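Local coordinates for protein octaprenyl Pyrophosphate Synthase (Helicobacter pylori, PDB 3TC1) that probably joins isopentenyl diphosphate units to an allylic diphosphate, building the eight-isoprene chain of octaprenyl diphosphate, at residues 154-157 with 158-161. Residues are numbered along the deposited sequence; the frame is centred on the assembly and turned at random.
Sequences KYWR and ILED
Leu-159 N donates to Tyr-155 O at 2.9 Å, with an N-H...O angle of 166°. This is one of four successive i to i+4 bonds here. Ile-158 N to Lys-154 O, Glu-160 N to Trp-156 O and Asp-161 N to Arg-157 O are the others. They mark a regular alpha-helix.

The main side-chain contact joins residues one turn apart. Leu-159 CD1 sits over one face of the Tyr-155 ring, 3.7 Å from its centroid, a CH-pi contact. Leu-159 CD1 comes closest to Tyr-155 CE1, at 3.3 Å. CG of Tyr-155 is anti to the backbone N (chi1 169°), and the ring reaches the methyl groups of Leu-159. The second methyl, Leu-159 CD2, touches the Trp-156 indole obliquely, 3.9 Å from Trp-156 CZ3. Leu-159 thus meets both aromatic rings. The hydroxyl of Tyr-155 is hydrogen-bonded to Asp-201.

Arg-157 extends past Asp-161, with guanidinium and carboxylate planes 72° apart. Arg-157 NE stays 4.1 Å from Asp-161 OD2, too far for a salt bridge. Each charge is paired elsewhere: Arg-157 pairs with Glu-140 and its NH2 hydrogen-bonds Glu-21 O of the second subunit, while Asp-161 pairs with Arg-133 and Arg-136.

The turn belongs to helix 152-177 of the all-helical prenyl synthase fold. The side chain of Tyr-155 lies about 9 Å from a bound magnesium ion. Ile-158 packs on helix 121-144, Leu-159 and Trp-156 meet helix 182-205, and Tyr-155 rests against helix 227-233.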
# COMPACT_ATOMS: atom_id res chain seq x y z
N LYS B 154 -2.52 23.42 -9.85
CA LYS B 154 -1.98 22.37 -8.99
C LYS B 154 -3.11 21.73 -8.21
O LYS B 154 -3.13 20.52 -7.99
CB LYS B 154 -0.94 22.94 -8.03
CG LYS B 154 0.27 23.55 -8.73
CD LYS B 154 1.30 24.04 -7.72
CE LYS B 154 2.44 24.76 -8.41
NZ LYS B 154 3.41 25.32 -7.43
N TYR B 155 -4.07 22.56 -7.80
CA TYR B 155 -5.24 22.12 -7.06
C TYR B 155 -6.05 21.15 -7.91
O TYR B 155 -6.43 20.07 -7.46
CB TYR B 155 -6.10 23.33 -6.68
CG TYR B 155 -7.46 22.99 -6.13
CD1 TYR B 155 -7.62 22.51 -4.83
CD2 TYR B 155 -8.60 23.13 -6.92
CE1 TYR B 155 -8.88 22.18 -4.34
CE2 TYR B 155 -9.87 22.80 -6.44
CZ TYR B 155 -10.00 22.33 -5.15
OH TYR B 155 -11.24 21.99 -4.68
N TRP B 156 -6.32 21.55 -9.15
CA TRP B 156 -7.09 20.72 -10.08
C TRP B 156 -6.42 19.38 -10.33
O TRP B 156 -7.09 18.35 -10.44
CB TRP B 156 -7.30 21.46 -11.40
CG TRP B 156 -8.22 22.64 -11.28
CD1 TRP B 156 -7.99 23.92 -11.72
CD2 TRP B 156 -9.53 22.65 -10.69
NE1 TRP B 156 -9.07 24.72 -11.44
CE2 TRP B 156 -10.03 23.97 -10.81
CE3 TRP B 156 -10.33 21.68 -10.07
CZ2 TRP B 156 -11.30 24.33 -10.34
CZ3 TRP B 156 -11.59 22.04 -9.60
CH2 TRP B 156 -12.06 23.36 -9.74
N ARG B 157 -5.10 19.38 -10.42
CA ARG B 157 -4.35 18.15 -10.65
C ARG B 157 -4.53 17.22 -9.46
O ARG B 157 -4.71 16.01 -9.61
CB ARG B 157 -2.87 18.45 -10.87
CG ARG B 157 -2.04 17.22 -11.14
CD ARG B 157 -0.62 17.56 -11.55
NE ARG B 157 0.16 16.36 -11.84
CZ ARG B 157 1.39 16.37 -12.33
NH1 ARG B 157 1.99 17.52 -12.60
NH2 ARG B 157 2.02 15.22 -12.56
N ILE B 158 -4.47 17.79 -8.26
CA ILE B 158 -4.64 16.99 -7.04
C ILE B 158 -6.05 16.41 -6.96
O ILE B 158 -6.21 15.23 -6.66
CB ILE B 158 -4.37 17.84 -5.78
CG1 ILE B 158 -2.90 18.25 -5.74
CG2 ILE B 158 -4.77 17.06 -4.52
CD1 ILE B 158 -2.53 19.21 -4.61
N LEU B 159 -7.06 17.23 -7.23
CA LEU B 159 -8.44 16.75 -7.18
C LEU B 159 -8.66 15.60 -8.15
O LEU B 159 -9.31 14.61 -7.81
CB LEU B 159 -9.42 17.88 -7.52
CG LEU B 159 -10.23 18.38 -6.32
CD1 LEU B 159 -9.27 19.01 -5.33
CD2 LEU B 159 -11.30 19.39 -6.75
N GLU B 160 -8.11 15.74 -9.35
CA GLU B 160 -8.24 14.71 -10.38
C GLU B 160 -7.52 13.42 -9.97
O GLU B 160 -8.07 12.32 -10.10
CB GLU B 160 -7.67 15.23 -11.70
CG GLU B 160 -8.46 16.36 -12.33
CD GLU B 160 -7.63 17.19 -13.29
OE1 GLU B 160 -6.60 16.68 -13.77
OE2 GLU B 160 -8.01 18.35 -13.58
N ASP B 161 -6.30 13.56 -9.47
CA ASP B 161 -5.53 12.39 -9.05
C ASP B 161 -6.05 11.71 -7.79
O ASP B 161 -6.16 10.48 -7.75
CB ASP B 161 -4.06 12.77 -8.83
CG ASP B 161 -3.29 12.92 -10.13
OD1 ASP B 161 -3.79 12.44 -11.17
OD2 ASP B 161 -2.19 13.50 -10.11